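Local coordinates for protein transcriptional regulator, crp family (Thermotoga maritima, PDB 1O5L) that probably binds DNA and regulates transcription as a member of the CRP family, with an N-terminal domain of the cyclic nucleotide-binding type, at residues L47-L51 / E94-I98; I40-L44 / I73-I79; T50-E54 / E64-I68. All blocks are in the same frame, centred on the assembly; numbering follows the deposited sequence.

Overall arrangement
All three contacts lie in the cyclic nucleotide-binding domain, a beta-roll of two four-stranded antiparallel sheets. Contacts 1 and 2, centres about 16 Å apart, share strand 42-48: contact 1 pairs its end with strand 96-102, and contact 2 sets its start against the loop after strand 72-73. Contact 3 is the hairpin 51-56/62-68 of the other sheet, about 11 Å from contact 1 between centres, and shares T50 and L51 with it. Along the chain contact 3 nests inside contact 2, whereas contacts 1 and 2 interleave. L51 packs its CD1 on I74 CD1 of contact 2 (3.4 Å), so the three adjoin in the roll interior and link both sheets to the loop on helix 114-139.

Contact 1 of 3, residues L47-L51 / E94-I98; sequences LEGTL and ENSKI
E48 and K97 run side by side in the same direction, both chains extended beyond CG, and their aliphatic parts lie against each other with CD to CD at 3.7 Å. The charged ends meet less closely: E48 OE1 stands 3.9 Å from K97 NZ, a long salt bridge, and a water links the two groups, donating to E48 OE2 and accepting from K97 NZ. T50 and E94 approach obliquely instead. E94 CG sits between the backbone N and the carbonyl carbon (chi1 65°), and from there the extended chain carries OE2 to T50 OG1, which donates a 2.6 Å hydrogen bond to the anti lone pair of that oxygen. S96 OG lies between the backbones. It accepts from T50 N at 3.2 Å and donates to E94 O at 2.6 Å from above the carbonyl plane, thereby tying the turn to the opposite segment. A CB on G49 would run into S96 OG and N95 O, and with this backbone conformation it would also press on the preceding carbonyl O. Nearby, L47 and E48 both face K97 in a classic beta bulge: K97 O takes L47 N at 2.9 Å and E48 N only weakly, while K97 N returns a bond to E48 O at 3.0 Å. On the buried side, L51 CD1 meets I98 CD1 at 4.1 Å. Strand 23-27 flanks the far edge of 96-102, its F27 and I25 bonding to the backbones of S96 and I98, while L51 pairs with I68 of strand 62-68, which places this junction where the two sheets of the roll meet.

Contact 2 of 3, residues I40-L44 / I73-I79; sequences IEDVL and IIASGFI
I40 holds CG1 anti to its carbonyl carbon (chi1 -58°), and the extended continuation carries CD1 to F78 CB, 3.8 Å away, while CG2 turns to I79 and meets its CG1 at 4.1 Å. V43 has CG1 anti to the backbone N (chi1 178°), which splits its two methyls between neighbours: CG1 reaches I73 CG2 at 3.8 Å, and CG2 lies 4.0 Å from I79 CG2. I79 therefore packs against both residues, crossing each at about a right angle, whereas the I40-F78 and V43-I73 pairs meet obliquely. At the other end L44 is joined through its backbone. Its carbonyl accepts from I74 N at 2.9 Å in a nearly straight bond (172° at the hydrogen), and L44 CB also touches I74 CD1. A water extends the link, accepting from L44 N and donating to I74 O at 2.6 Å, so it bridges the two segments beside the direct bond. Within the loop, F78 N bonds to A75 O, making a turn. Around the contact, I73 packs on F120 of helix 114-139, S76 OG bonds to D123 of the same helix, and the ring of F78 meets that of F128 of the second subunit. The loop thus lies between the beta-roll and the long helix that takes part in the dimer. Branched aliphatic side chains supply most of the interface, with seven of the eight touching residues buried; direct polar bonding is confined to the L44-I74 end, which suggests that apolar packing, more than charge, holds the loop here.

Contact 3 of 3, residues T50-E54 / E64-I68; sequences TLKTE and EIDEI
I68 and T53 have the most surface buried and cross at about a right angle on one face of the hairpin, I68 CD1 3.7 Å from T53 CG2. T53 puts CG2 anti to its carbonyl carbon (OG1 at chi1 56°), which aims that methyl at the isoleucine. I68 also backs onto L51, CB to CB at 4.0 Å, and their backbones exchange two hydrogen bonds, L51 N to I68 O at 3.0 Å and I68 N to L51 O. T53 sits at a classic beta bulge: I65 and D66 both face it, T53 O accepting from I65 N at 2.7 Å and only weakly from D66 N, while T53 N donates to D66 O. On the other face the next largest share falls to E64, whose OE1 lies over the bent chain of K52, 3.4 Å from CG. A leucine in place of K52 would probably leave the E64 carboxylate without its nearby positive charge, K52 NZ being 4.0 Å from OE1. With K52 and E64 short of a salt bridge, the pairing appears to rest mainly on the backbone; L51 and I68 turn an apolar patch toward L46 on a face also carrying T53 and D66.

Contact 1 of 3, residues L47-L51 / E94-I98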
ATOM      1  N   LEU A  47      19.181  -6.360   7.039  1.00 54.17           N
ATOM      2  CA  LEU A  47      19.838  -7.653   6.915  1.00 55.06           C
ATOM      3  C   LEU A  47      20.106  -8.265   8.268  1.00 55.33           C
ATOM      4  O   LEU A  47      19.890  -9.461   8.462  1.00 55.71           O
ATOM      5  CB  LEU A  47      21.197  -7.493   6.200  1.00 54.65           C
ATOM      6  CG  LEU A  47      21.148  -7.086   4.721  1.00 55.73           C
ATOM      7  CD1 LEU A  47      22.547  -6.766   4.193  1.00 54.75           C
ATOM      8  CD2 LEU A  47      20.469  -8.187   3.889  1.00 54.78           C
ATOM      9  N   GLU A  48      20.640  -7.445   9.175  1.00 55.61           N
ATOM     10  CA  GLU A  48      20.957  -7.867  10.521  1.00 55.91           C
ATOM     11  C   GLU A  48      20.984  -6.686  11.486  1.00 55.66           C
ATOM     12  O   GLU A  48      21.255  -5.555  11.077  1.00 54.96           O
ATOM     13  CB  GLU A  48      22.265  -8.645  10.587  1.00 55.98           C
ATOM     14  CG  GLU A  48      23.364  -8.229   9.642  1.00 57.72           C
ATOM     15  CD  GLU A  48      24.613  -9.109   9.810  1.00 57.87           C
ATOM     16  OE1 GLU A  48      25.327  -8.937  10.843  1.00 57.69           O
ATOM     17  OE2 GLU A  48      24.842  -9.995   8.930  1.00 59.62           O
ATOM     18  N   GLY A  49      20.693  -6.972  12.760  1.00 55.29           N
ATOM     19  CA  GLY A  49      20.610  -5.958  13.800  1.00 55.27           C
ATOM     20  C   GLY A  49      19.172  -5.599  14.169  1.00 55.12           C
ATOM     21  O   GLY A  49      18.281  -6.451  14.152  1.00 55.32           O
ATOM     22  N   THR A  50      18.960  -4.339  14.538  1.00 54.56           N
ATOM     23  CA  THR A  50      17.659  -3.851  14.991  1.00 53.72           C
ATOM     24  C   THR A  50      17.593  -2.335  14.766  1.00 53.81           C
ATOM     25  O   THR A  50      18.512  -1.598  15.147  1.00 52.90           O
ATOM     26  CB  THR A  50      17.432  -4.146  16.519  1.00 53.51           C
ATOM     27  OG1 THR A  50      17.603  -5.534  16.824  1.00 52.88           O
ATOM     28  CG2 THR A  50      15.989  -3.900  16.918  1.00 53.51           C
ATOM     29  N   LEU A  51      16.485  -1.877  14.180  1.00 54.27           N
ATOM     30  CA  LEU A  51      16.242  -0.464  13.981  1.00 54.45           C
ATOM     31  C   LEU A  51      15.097   0.010  14.869  1.00 54.89           C
ATOM     32  O   LEU A  51      14.255  -0.795  15.276  1.00 55.37           O
ATOM     33  CB  LEU A  51      15.916  -0.194  12.523  1.00 54.33           C
ATOM     34  CG  LEU A  51      16.918  -0.776  11.527  1.00 54.17           C
ATOM     35  CD1 LEU A  51      16.480  -0.460  10.139  1.00 53.36           C
ATOM     36  CD2 LEU A  51      18.324  -0.226  11.794  1.00 54.78           C
ATOM     37  N   GLU A  94      20.971  -1.169  17.560  1.00 53.20           N
ATOM     38  CA  GLU A  94      22.223  -1.851  17.779  1.00 54.21           C
ATOM     39  C   GLU A  94      23.014  -1.837  16.467  1.00 53.54           C
ATOM     40  O   GLU A  94      22.488  -1.419  15.428  1.00 53.14           O
ATOM     41  CB  GLU A  94      21.968  -3.289  18.237  1.00 54.13           C
ATOM     42  CG  GLU A  94      21.280  -4.182  17.200  1.00 56.56           C
ATOM     43  CD  GLU A  94      21.099  -5.609  17.708  1.00 57.83           C
ATOM     44  OE1 GLU A  94      22.092  -6.198  18.195  1.00 63.14           O
ATOM     45  OE2 GLU A  94      19.969  -6.144  17.643  1.00 63.50           O
ATOM     46  N   ASN A  95      24.264  -2.298  16.505  1.00 53.32           N
ATOM     47  CA  ASN A  95      25.063  -2.430  15.271  1.00 54.02           C
ATOM     48  C   ASN A  95      24.219  -3.149  14.206  1.00 53.47           C
ATOM     49  O   ASN A  95      23.657  -4.209  14.465  1.00 54.08           O
ATOM     50  CB  ASN A  95      26.371  -3.212  15.513  1.00 53.89           C
ATOM     51  CG  ASN A  95      27.354  -2.474  16.420  1.00 55.47           C
ATOM     52  OD1 ASN A  95      27.095  -1.357  16.867  1.00 58.39           O
ATOM     53  ND2 ASN A  95      28.479  -3.118  16.719  1.00 55.89           N
ATOM     54  N   SER A  96      24.090  -2.560  13.032  1.00 53.13           N
ATOM     55  CA  SER A  96      23.181  -3.098  12.025  1.00 52.88           C
ATOM     56  C   SER A  96      23.767  -3.001  10.613  1.00 53.45           C
ATOM     57  O   SER A  96      24.747  -2.265  10.376  1.00 53.64           O
ATOM     58  CB  SER A  96      21.844  -2.366  12.091  1.00 53.06           C
ATOM     59  OG  SER A  96      21.226  -2.463  13.360  1.00 51.00           O
ATOM     60  N   LYS A  97      23.188  -3.776   9.694  1.00 53.57           N
ATOM     61  CA  LYS A  97      23.574  -3.773   8.283  1.00 53.63           C
ATOM     62  C   LYS A  97      22.322  -3.786   7.427  1.00 53.51           C
ATOM     63  O   LYS A  97      21.352  -4.489   7.706  1.00 52.53           O
ATOM     64  CB  LYS A  97      24.438  -4.984   7.910  1.00 53.65           C
ATOM     65  CG  LYS A  97      25.615  -5.210   8.837  1.00 54.64           C
ATOM     66  CD  LYS A  97      26.558  -6.300   8.329  1.00 54.42           C
ATOM     67  CE  LYS A  97      27.710  -6.516   9.275  1.00 54.31           C
ATOM     68  NZ  LYS A  97      28.472  -7.740   8.899  1.00 57.07           N
ATOM     69  N   ILE A  98      22.382  -3.016   6.355  1.00 54.23           N
ATOM     70  CA  ILE A  98      21.264  -2.790   5.473  1.00 54.29           C
ATOM     71  C   ILE A  98      21.718  -3.007   4.043  1.00 53.82           C
ATOM     72  O   ILE A  98      22.873  -2.771   3.708  1.00 53.24           O
ATOM     73  CB  ILE A  98      20.748  -1.344   5.739  1.00 54.77           C
ATOM     74  CG1 ILE A  98      19.875  -1.375   6.998  1.00 54.93           C
ATOM     75  CG2 ILE A  98      19.976  -0.712   4.540  1.00 55.99           C
ATOM     76  CD1 ILE A  98      19.601  -0.002   7.568  1.00 56.18           C
TER
HETATM   77  O   HOH W   1      27.259 -10.007   7.815  1.00 47.05           O
HETATM   78  O   HOH W   2      24.645  -6.779  12.631  1.00 55.76           O

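Contact 2 of 3, residues I40-L44 / I73-I79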
ATOM      1  N   ILE A  40      13.168   9.144  -0.335  1.00 51.85           N
ATOM      2  CA  ILE A  40      13.368   7.712  -0.507  1.00 53.17           C
ATOM      3  C   ILE A  40      13.874   7.533  -1.913  1.00 54.34           C
ATOM      4  O   ILE A  40      13.130   7.718  -2.891  1.00 54.24           O
ATOM      5  CB  ILE A  40      12.064   6.902  -0.304  1.00 53.09           C
ATOM      6  CG1 ILE A  40      11.489   7.169   1.082  1.00 53.12           C
ATOM      7  CG2 ILE A  40      12.323   5.393  -0.570  1.00 53.61           C
ATOM      8  CD1 ILE A  40      10.324   6.263   1.481  1.00 53.93           C
ATOM      9  N   GLU A  41      15.155   7.202  -2.018  1.00 56.20           N
ATOM     10  CA  GLU A  41      15.765   6.944  -3.315  1.00 57.81           C
ATOM     11  C   GLU A  41      16.045   5.450  -3.564  1.00 58.48           C
ATOM     12  O   GLU A  41      15.757   4.924  -4.615  1.00 60.19           O
ATOM     13  CB  GLU A  41      17.007   7.820  -3.453  1.00 58.15           C
ATOM     14  CG  GLU A  41      16.604   9.270  -3.706  1.00 60.50           C
ATOM     15  CD  GLU A  41      17.610  10.307  -3.240  1.00 64.49           C
ATOM     16  OE1 GLU A  41      18.541   9.968  -2.471  1.00 67.36           O
ATOM     17  OE2 GLU A  41      17.462  11.488  -3.649  1.00 67.10           O
ATOM     18  N   ASP A  42      16.615   4.771  -2.602  1.00 59.12           N
ATOM     19  CA  ASP A  42      16.857   3.357  -2.721  1.00 59.11           C
ATOM     20  C   ASP A  42      15.871   2.638  -1.820  1.00 58.84           C
ATOM     21  O   ASP A  42      15.407   3.195  -0.798  1.00 59.09           O
ATOM     22  CB  ASP A  42      18.273   3.052  -2.272  1.00 59.30           C
ATOM     23  CG  ASP A  42      19.323   3.425  -3.308  1.00 61.49           C
ATOM     24  OD1 ASP A  42      19.120   3.873  -4.462  1.00 64.85           O
ATOM     25  OD2 ASP A  42      20.509   3.223  -2.984  1.00 67.47           O
ATOM     26  N   VAL A  43      15.550   1.405  -2.206  1.00 57.71           N
ATOM     27  CA  VAL A  43      14.830   0.474  -1.360  1.00 56.28           C
ATOM     28  C   VAL A  43      15.833  -0.094  -0.321  1.00 56.31           C
ATOM     29  O   VAL A  43      16.907  -0.646  -0.665  1.00 55.02           O
ATOM     30  CB  VAL A  43      14.226  -0.671  -2.213  1.00 56.12           C
ATOM     31  CG1 VAL A  43      13.512  -1.698  -1.338  1.00 55.63           C
ATOM     32  CG2 VAL A  43      13.298  -0.113  -3.293  1.00 56.33           C
ATOM     33  N   LEU A  44      15.479   0.039   0.950  1.00 56.19           N
ATOM     34  CA  LEU A  44      16.344  -0.387   2.056  1.00 55.51           C
ATOM     35  C   LEU A  44      15.804  -1.670   2.686  1.00 55.42           C
ATOM     36  O   LEU A  44      14.609  -1.763   2.987  1.00 55.01           O
ATOM     37  CB  LEU A  44      16.429   0.725   3.104  1.00 55.53           C
ATOM     38  CG  LEU A  44      16.860   2.124   2.636  1.00 55.67           C
ATOM     39  CD1 LEU A  44      17.048   3.003   3.825  1.00 55.91           C
ATOM     40  CD2 LEU A  44      18.178   2.135   1.775  1.00 57.71           C
ATOM     41  N   ILE A  73      11.922  -5.090   4.332  1.00 59.08           N
ATOM     42  CA  ILE A  73      11.975  -3.786   3.645  1.00 58.34           C
ATOM     43  C   ILE A  73      11.505  -2.677   4.594  1.00 57.43           C
ATOM     44  O   ILE A  73      10.511  -2.829   5.269  1.00 58.46           O
ATOM     45  CB  ILE A  73      11.097  -3.762   2.370  1.00 58.10           C
ATOM     46  CG1 ILE A  73      11.509  -4.865   1.391  1.00 59.23           C
ATOM     47  CG2 ILE A  73      11.211  -2.371   1.661  1.00 59.07           C
ATOM     48  CD1 ILE A  73      10.438  -5.245   0.389  1.00 58.97           C
ATOM     49  N   ILE A  74      12.235  -1.572   4.624  1.00 56.46           N
ATOM     50  CA  ILE A  74      11.890  -0.395   5.395  1.00 56.12           C
ATOM     51  C   ILE A  74      10.951   0.613   4.648  1.00 56.35           C
ATOM     52  O   ILE A  74      11.280   1.093   3.560  1.00 56.81           O
ATOM     53  CB  ILE A  74      13.187   0.315   5.798  1.00 56.15           C
ATOM     54  CG1 ILE A  74      14.011  -0.629   6.679  1.00 58.44           C
ATOM     55  CG2 ILE A  74      12.880   1.668   6.500  1.00 55.08           C
ATOM     56  CD1 ILE A  74      15.420  -0.194   6.870  1.00 61.69           C
ATOM     57  N   ALA A  75       9.828   0.955   5.278  1.00 55.52           N
ATOM     58  CA  ALA A  75       8.900   1.977   4.789  1.00 54.85           C
ATOM     59  C   ALA A  75       8.415   1.619   3.400  1.00 53.64           C
ATOM     60  O   ALA A  75       8.356   2.464   2.515  1.00 53.38           O
ATOM     61  CB  ALA A  75       9.557   3.380   4.800  1.00 54.88           C
ATOM     62  N   SER A  76       8.034   0.356   3.254  1.00 53.16           N
ATOM     63  CA  SER A  76       7.694  -0.238   1.967  1.00 52.59           C
ATOM     64  C   SER A  76       6.527   0.468   1.255  1.00 51.12           C
ATOM     65  O   SER A  76       6.561   0.715   0.040  1.00 51.26           O
ATOM     66  CB  SER A  76       7.436  -1.755   2.155  1.00 52.63           C
ATOM     67  OG  SER A  76       6.166  -2.029   2.742  1.00 54.93           O
ATOM     68  N   GLY A  77       5.491   0.781   2.006  1.00 50.21           N
ATOM     69  CA  GLY A  77       4.341   1.515   1.465  1.00 50.06           C
ATOM     70  C   GLY A  77       4.580   2.962   1.009  1.00 49.10           C
ATOM     71  O   GLY A  77       3.707   3.558   0.393  1.00 48.53           O
ATOM     72  N   PHE A  78       5.757   3.516   1.315  1.00 49.03           N
ATOM     73  CA  PHE A  78       6.072   4.912   0.996  1.00 49.11           C
ATOM     74  C   PHE A  78       7.009   5.020  -0.210  1.00 48.78           C
ATOM     75  O   PHE A  78       7.160   6.100  -0.791  1.00 47.97           O
ATOM     76  CB  PHE A  78       6.676   5.614   2.228  1.00 49.37           C
ATOM     77  CG  PHE A  78       5.713   5.752   3.386  1.00 48.98           C
ATOM     78  CD1 PHE A  78       4.837   6.819   3.450  1.00 48.96           C
ATOM     79  CD2 PHE A  78       5.698   4.820   4.410  1.00 49.86           C
ATOM     80  CE1 PHE A  78       3.923   6.956   4.528  1.00 51.56           C
ATOM     81  CE2 PHE A  78       4.786   4.943   5.499  1.00 51.43           C
ATOM     82  CZ  PHE A  78       3.909   6.006   5.557  1.00 49.94           C
ATOM     83  N   ILE A  79       7.616   3.896  -0.597  1.00 48.99           N
ATOM     84  CA  ILE A  79       8.677   3.912  -1.610  1.00 49.23           C
ATOM     85  C   ILE A  79       8.199   4.499  -2.911  1.00 49.01           C
ATOM     86  O   ILE A  79       8.851   5.407  -3.444  1.00 48.80           O
ATOM     87  CB  ILE A  79       9.283   2.494  -1.820  1.00 49.72           C
ATOM     88  CG1 ILE A  79      10.002   2.017  -0.554  1.00 49.49           C
ATOM     89  CG2 ILE A  79      10.274   2.491  -2.982  1.00 49.31           C
ATOM     90  CD1 ILE A  79      10.227   0.491  -0.508  1.00 50.70           C
TER
HETATM   91  O   HOH W   3      13.207   1.652   1.838  1.00 32.07           O

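Contact 3 of 3, residues T50-E54 / E64-I68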
ATOM      1  N   THR A  50      18.960  -4.339  14.538  1.00 54.56           N
ATOM      2  CA  THR A  50      17.659  -3.851  14.991  1.00 53.72           C
ATOM      3  C   THR A  50      17.593  -2.335  14.766  1.00 53.81           C
ATOM      4  O   THR A  50      18.512  -1.598  15.147  1.00 52.90           O
ATOM      5  CB  THR A  50      17.432  -4.146  16.519  1.00 53.51           C
ATOM      6  OG1 THR A  50      17.603  -5.534  16.824  1.00 52.88           O
ATOM      7  CG2 THR A  50      15.989  -3.900  16.918  1.00 53.51           C
ATOM      8  N   LEU A  51      16.485  -1.877  14.180  1.00 54.27           N
ATOM      9  CA  LEU A  51      16.242  -0.464  13.981  1.00 54.45           C
ATOM     10  C   LEU A  51      15.097   0.010  14.869  1.00 54.89           C
ATOM     11  O   LEU A  51      14.255  -0.795  15.276  1.00 55.37           O
ATOM     12  CB  LEU A  51      15.916  -0.194  12.523  1.00 54.33           C
ATOM     13  CG  LEU A  51      16.918  -0.776  11.527  1.00 54.17           C
ATOM     14  CD1 LEU A  51      16.480  -0.460  10.139  1.00 53.36           C
ATOM     15  CD2 LEU A  51      18.324  -0.226  11.794  1.00 54.78           C
ATOM     16  N   LYS A  52      15.090   1.314  15.168  1.00 55.08           N
ATOM     17  CA  LYS A  52      13.977   2.004  15.850  1.00 55.57           C
ATOM     18  C   LYS A  52      13.389   3.095  14.967  1.00 55.31           C
ATOM     19  O   LYS A  52      14.125   3.856  14.323  1.00 55.66           O
ATOM     20  CB  LYS A  52      14.460   2.619  17.158  1.00 55.94           C
ATOM     21  CG  LYS A  52      14.625   1.578  18.250  1.00 57.84           C
ATOM     22  CD  LYS A  52      15.904   1.726  19.022  1.00 60.94           C
ATOM     23  CE  LYS A  52      15.885   2.939  19.953  1.00 62.94           C
ATOM     24  NZ  LYS A  52      16.446   2.552  21.307  1.00 63.10           N
ATOM     25  N   THR A  53      12.062   3.148  14.905  1.00 54.87           N
ATOM     26  CA  THR A  53      11.380   4.201  14.184  1.00 54.66           C
ATOM     27  C   THR A  53      10.810   5.174  15.208  1.00 55.41           C
ATOM     28  O   THR A  53      10.163   4.751  16.175  1.00 55.03           O
ATOM     29  CB  THR A  53      10.281   3.655  13.233  1.00 54.67           C
ATOM     30  OG1 THR A  53       9.320   2.846  13.931  1.00 54.58           O
ATOM     31  CG2 THR A  53      10.859   2.731  12.171  1.00 54.16           C
ATOM     32  N   GLU A  54      11.068   6.466  15.005  1.00 55.72           N
ATOM     33  CA  GLU A  54      10.633   7.477  15.936  1.00 56.85           C
ATOM     34  C   GLU A  54      10.123   8.724  15.210  1.00 57.16           C
ATOM     35  O   GLU A  54      10.797   9.263  14.329  1.00 57.48           O
ATOM     36  CB  GLU A  54      11.751   7.802  16.945  1.00 56.55           C
ATOM     37  CG  GLU A  54      12.961   8.484  16.341  1.00 57.95           C
ATOM     38  CD  GLU A  54      14.175   8.581  17.269  1.00 58.56           C
ATOM     39  OE1 GLU A  54      14.230   7.865  18.305  1.00 59.31           O
ATOM     40  OE2 GLU A  54      15.094   9.395  16.933  1.00 60.96           O
ATOM     41  N   GLU A  64       9.189   7.134  20.004  1.00 51.82           N
ATOM     42  CA  GLU A  64       9.414   5.855  19.324  1.00 51.50           C
ATOM     43  C   GLU A  64       8.084   5.184  18.996  1.00 51.08           C
ATOM     44  O   GLU A  64       7.173   5.163  19.802  1.00 50.97           O
ATOM     45  CB  GLU A  64      10.290   4.896  20.136  1.00 51.04           C
ATOM     46  CG  GLU A  64      10.555   3.606  19.361  1.00 51.72           C
ATOM     47  CD  GLU A  64      11.488   2.651  20.044  1.00 52.16           C
ATOM     48  OE1 GLU A  64      12.542   3.104  20.533  1.00 53.23           O
ATOM     49  OE2 GLU A  64      11.147   1.445  20.090  1.00 54.64           O
ATOM     50  N   ILE A  65       8.028   4.615  17.803  1.00 51.78           N
ATOM     51  CA  ILE A  65       6.825   4.077  17.178  1.00 52.30           C
ATOM     52  C   ILE A  65       6.906   2.559  17.117  1.00 52.40           C
ATOM     53  O   ILE A  65       5.949   1.872  17.425  1.00 52.69           O
ATOM     54  CB  ILE A  65       6.700   4.686  15.718  1.00 52.22           C
ATOM     55  CG1 ILE A  65       6.417   6.198  15.777  1.00 53.49           C
ATOM     56  CG2 ILE A  65       5.625   4.006  14.871  1.00 52.56           C
ATOM     57  CD1 ILE A  65       5.327   6.619  16.760  1.00 53.21           C
ATOM     58  N   ASP A  66       8.040   2.046  16.655  1.00 53.91           N
ATOM     59  CA  ASP A  66       8.232   0.621  16.505  1.00 54.32           C
ATOM     60  C   ASP A  66       9.703   0.245  16.499  1.00 54.03           C
ATOM     61  O   ASP A  66      10.591   1.097  16.513  1.00 52.52           O
ATOM     62  CB  ASP A  66       7.583   0.140  15.194  1.00 55.21           C
ATOM     63  CG  ASP A  66       6.883  -1.222  15.331  1.00 58.06           C
ATOM     64  OD1 ASP A  66       7.147  -1.988  16.306  1.00 59.83           O
ATOM     65  OD2 ASP A  66       6.024  -1.595  14.496  1.00 64.17           O
ATOM     66  N   GLU A  67       9.920  -1.067  16.492  1.00 54.64           N
ATOM     67  CA  GLU A  67      11.195  -1.669  16.174  1.00 56.04           C
ATOM     68  C   GLU A  67      11.117  -2.354  14.823  1.00 56.17           C
ATOM     69  O   GLU A  67      10.044  -2.773  14.414  1.00 56.33           O
ATOM     70  CB  GLU A  67      11.561  -2.717  17.224  1.00 55.89           C
ATOM     71  CG  GLU A  67      12.151  -2.124  18.475  1.00 57.00           C
ATOM     72  CD  GLU A  67      12.745  -3.160  19.419  1.00 57.63           C
ATOM     73  OE1 GLU A  67      12.723  -4.383  19.092  1.00 58.93           O
ATOM     74  OE2 GLU A  67      13.243  -2.732  20.490  1.00 58.29           O
ATOM     75  N   ILE A  68      12.262  -2.490  14.141  1.00 56.69           N
ATOM     76  CA  ILE A  68      12.359  -3.331  12.937  1.00 56.34           C
ATOM     77  C   ILE A  68      13.414  -4.408  13.148  1.00 55.41           C
ATOM     78  O   ILE A  68      14.543  -4.096  13.467  1.00 54.55           O
ATOM     79  CB  ILE A  68      12.706  -2.499  11.722  1.00 56.86           C
ATOM     80  CG1 ILE A  68      11.786  -1.269  11.640  1.00 57.98           C
ATOM     81  CG2 ILE A  68      12.621  -3.364  10.406  1.00 56.43           C
ATOM     82  CD1 ILE A  68      12.170  -0.298  10.508  1.00 58.53           C
TER